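Endonuclease NucS (Thermococcus kodakarensis KOD1, PDB 5GKE) cleaves DNA as an endonuclease, probably at mismatched base pairs in double-stranded DNA and at single-stranded ends of branched DNA. Local coordinates at residues L31-R36 and V107-V112. The protein carries 1 engineered substitution. Sequence-based numbering, arbitrary orientation.
Sequences LTIFAR and VELEEV
R36 sits opposite two residues at once, E110 and E111, in a classic beta bulge where the chain turns a corner. Its carbonyl oxygen takes the N-H of E110 (R36 O to E110 N 2.9 Å) and, weakly, that of E111. R36 N returns a bond to E111 O, also at 2.9 Å. The R36 side chain bends at its third torsion (chi3 -36°), which lays the guanidinium over the E111 CB and the E110 carbonyl carbon. R36 NH2 forms a salt bridge with E111 OE1 (2.5 Å), a weak hydrogen bond bent to 119° at the hydrogen; the guanidinium and carboxylate planes stand 84° apart. R36 NH1 lies 3.7 Å from E110 OE1, a long salt bridge; that oxygen also hydrogen-bonds S51. On the opposite face, the A35 methyl packs on L109 CD2 (3.9 Å), and I33 CG2 meets V112 CG1. L17 of helix 14-27 covers L109 and V112. Replacing R36 by an alanine is likely to leave E110 and E111 without the positive charge they share. One arginine thus joins strand 30-42 to the corner residue E110 and to E111 in the PH-like domain, and its charge probably offsets that of the two glutamates, more closely at E111.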
ATOM      1  N   LEU A  31      -2.212  11.308  19.111  1.00 21.34           N
ATOM      2  CA  LEU A  31      -3.591  11.392  19.511  1.00 19.73           C
ATOM      3  C   LEU A  31      -4.266  10.099  19.132  1.00 28.29           C
ATOM      4  O   LEU A  31      -4.118   9.621  18.003  1.00 32.53           O
ATOM      5  CB  LEU A  31      -4.282  12.583  18.855  1.00 33.01           C
ATOM      6  CG  LEU A  31      -5.678  12.890  19.380  1.00 35.19           C
ATOM      7  CD1 LEU A  31      -5.573  13.328  20.815  1.00 26.19           C
ATOM      8  CD2 LEU A  31      -6.313  13.971  18.522  1.00 32.67           C
ATOM      9  N   THR A  32      -4.987   9.517  20.087  1.00 24.79           N
ATOM     10  CA  THR A  32      -5.809   8.360  19.801  1.00 28.30           C
ATOM     11  C   THR A  32      -7.206   8.601  20.335  1.00 31.05           C
ATOM     12  O   THR A  32      -7.374   9.022  21.471  1.00 34.66           O
ATOM     13  CB  THR A  32      -5.227   7.067  20.407  1.00 31.56           C
ATOM     14  OG1 THR A  32      -3.922   6.841  19.875  1.00 28.87           O
ATOM     15  CG2 THR A  32      -6.092   5.874  20.061  1.00 30.89           C
ATOM     16  N   ILE A  33      -8.199   8.326  19.500  1.00 21.32           N
ATOM     17  CA  ILE A  33      -9.595   8.513  19.852  1.00 27.50           C
ATOM     18  C   ILE A  33     -10.421   7.273  19.512  1.00 26.43           C
ATOM     19  O   ILE A  33     -10.324   6.736  18.408  1.00 37.67           O
ATOM     20  CB  ILE A  33     -10.173   9.741  19.117  1.00 36.19           C
ATOM     21  CG1 ILE A  33      -9.528  11.025  19.654  1.00 33.18           C
ATOM     22  CG2 ILE A  33     -11.691   9.783  19.211  1.00 15.59           C
ATOM     23  CD1 ILE A  33      -9.904  12.257  18.863  1.00 33.79           C
ATOM     24  N   PHE A  34     -11.205   6.795  20.473  1.00 33.84           N
ATOM     25  CA  PHE A  34     -12.230   5.797  20.192  1.00 25.63           C
ATOM     26  C   PHE A  34     -13.549   6.548  20.136  1.00 27.56           C
ATOM     27  O   PHE A  34     -13.887   7.260  21.072  1.00 35.72           O
ATOM     28  CB  PHE A  34     -12.294   4.697  21.261  1.00 26.69           C
ATOM     29  CG  PHE A  34     -10.977   4.007  21.548  1.00 29.55           C
ATOM     30  CD1 PHE A  34     -10.773   3.380  22.769  1.00 33.07           C
ATOM     31  CD2 PHE A  34      -9.970   3.943  20.606  1.00 36.49           C
ATOM     32  CE1 PHE A  34      -9.580   2.730  23.047  1.00 36.43           C
ATOM     33  CE2 PHE A  34      -8.776   3.286  20.873  1.00 32.38           C
ATOM     34  CZ  PHE A  34      -8.579   2.685  22.099  1.00 41.13           C
ATOM     35  N   ALA A  35     -14.295   6.414  19.048  1.00 25.66           N
ATOM     36  CA  ALA A  35     -15.491   7.222  18.903  1.00 29.91           C
ATOM     37  C   ALA A  35     -16.508   6.606  17.970  1.00 41.06           C
ATOM     38  O   ALA A  35     -16.156   5.829  17.094  1.00 38.73           O
ATOM     39  CB  ALA A  35     -15.119   8.615  18.400  1.00 27.66           C
ATOM     40  N   ARG A  36     -17.769   6.978  18.152  1.00 33.48           N
ATOM     41  CA  ARG A  36     -18.750   6.777  17.113  1.00 39.14           C
ATOM     42  C   ARG A  36     -18.643   7.970  16.182  1.00 42.51           C
ATOM     43  O   ARG A  36     -18.659   9.120  16.626  1.00 38.61           O
ATOM     44  CB  ARG A  36     -20.165   6.651  17.672  1.00 36.39           C
ATOM     45  CG  ARG A  36     -21.102   5.923  16.731  1.00 40.26           C
ATOM     46  CD  ARG A  36     -22.544   6.315  16.948  1.00 53.47           C
ATOM     47  NE  ARG A  36     -22.803   6.538  18.361  1.00 72.51           N
ATOM     48  CZ  ARG A  36     -23.427   7.608  18.839  1.00 79.60           C
ATOM     49  NH1 ARG A  36     -23.871   8.547  18.007  1.00 76.11           N
ATOM     50  NH2 ARG A  36     -23.610   7.734  20.146  1.00 58.93           N
ATOM     51  N   VAL A 107     -13.893  14.210  10.069  1.00 34.47           N
ATOM     52  CA  VAL A 107     -14.407  13.200  10.990  1.00 33.00           C
ATOM     53  C   VAL A 107     -15.329  13.826  12.021  1.00 34.60           C
ATOM     54  O   VAL A 107     -14.879  14.511  12.945  1.00 35.41           O
ATOM     55  CB  VAL A 107     -13.286  12.447  11.719  1.00 37.50           C
ATOM     56  CG1 VAL A 107     -13.881  11.375  12.617  1.00 28.14           C
ATOM     57  CG2 VAL A 107     -12.336  11.829  10.730  1.00 31.86           C
ATOM     58  N   GLU A 108     -16.621  13.556  11.861  1.00 33.54           N
ATOM     59  CA  GLU A 108     -17.633  14.045  12.775  1.00 32.00           C
ATOM     60  C   GLU A 108     -17.689  13.154  14.005  1.00 36.36           C
ATOM     61  O   GLU A 108     -18.038  11.980  13.907  1.00 41.82           O
ATOM     62  CB  GLU A 108     -18.996  14.076  12.091  1.00 27.80           C
ATOM     63  CG  GLU A 108     -20.077  14.757  12.925  1.00 50.14           C
ATOM     64  CD  GLU A 108     -21.481  14.584  12.356  1.00 66.83           C
ATOM     65  OE1 GLU A 108     -21.614  14.234  11.159  1.00 70.78           O
ATOM     66  OE2 GLU A 108     -22.453  14.799  13.117  1.00 68.78           O
ATOM     67  N   LEU A 109     -17.392  13.704  15.174  1.00 38.85           N
ATOM     68  CA  LEU A 109     -17.383  12.878  16.372  1.00 36.19           C
ATOM     69  C   LEU A 109     -18.752  12.944  17.025  1.00 42.25           C
ATOM     70  O   LEU A 109     -19.109  13.952  17.623  1.00 41.02           O
ATOM     71  CB  LEU A 109     -16.304  13.361  17.328  1.00 35.75           C
ATOM     72  CG  LEU A 109     -14.907  13.397  16.717  1.00 31.65           C
ATOM     73  CD1 LEU A 109     -13.933  14.118  17.635  1.00 24.02           C
ATOM     74  CD2 LEU A 109     -14.434  11.983  16.462  1.00 33.41           C
ATOM     75  N   GLU A 110     -19.515  11.866  16.913  1.00 41.38           N
ATOM     76  CA  GLU A 110     -20.862  11.844  17.465  1.00 41.60           C
ATOM     77  C   GLU A 110     -20.856  11.515  18.950  1.00 41.17           C
ATOM     78  O   GLU A 110     -21.599  12.111  19.717  1.00 52.15           O
ATOM     79  CB  GLU A 110     -21.724  10.845  16.709  1.00 47.03           C
ATOM     80  CG  GLU A 110     -21.881  11.200  15.256  1.00 49.23           C
ATOM     81  CD  GLU A 110     -22.674  10.172  14.493  1.00 54.90           C
ATOM     82  OE1 GLU A 110     -22.358   8.964  14.618  1.00 42.90           O
ATOM     83  OE2 GLU A 110     -23.618  10.581  13.777  1.00 59.41           O
ATOM     84  N   GLU A 111     -20.054  10.529  19.335  1.00 40.30           N
ATOM     85  CA  GLU A 111     -19.784  10.257  20.742  1.00 43.41           C
ATOM     86  C   GLU A 111     -18.340   9.838  20.963  1.00 33.03           C
ATOM     87  O   GLU A 111     -17.891   8.836  20.428  1.00 41.32           O
ATOM     88  CB  GLU A 111     -20.728   9.175  21.255  1.00 53.35           C
ATOM     89  CG  GLU A 111     -20.544   8.835  22.719  1.00 55.74           C
ATOM     90  CD  GLU A 111     -21.620   7.887  23.215  1.00 90.53           C
ATOM     91  OE1 GLU A 111     -22.499   7.511  22.402  1.00 90.29           O
ATOM     92  OE2 GLU A 111     -21.592   7.520  24.412  1.00 82.27           O
ATOM     93  N   VAL A 112     -17.610  10.564  21.783  1.00 34.90           N
ATOM     94  CA  VAL A 112     -16.230  10.176  21.990  1.00 32.96           C
ATOM     95  C   VAL A 112     -16.112   9.293  23.235  1.00 40.40           C
ATOM     96  O   VAL A 112     -16.290   9.761  24.352  1.00 46.78           O
ATOM     97  CB  VAL A 112     -15.326  11.414  22.116  1.00 30.33           C
ATOM     98  CG1 VAL A 112     -13.899  11.005  22.467  1.00 20.67           C
ATOM     99  CG2 VAL A 112     -15.379  12.245  20.822  1.00 30.59           C
TER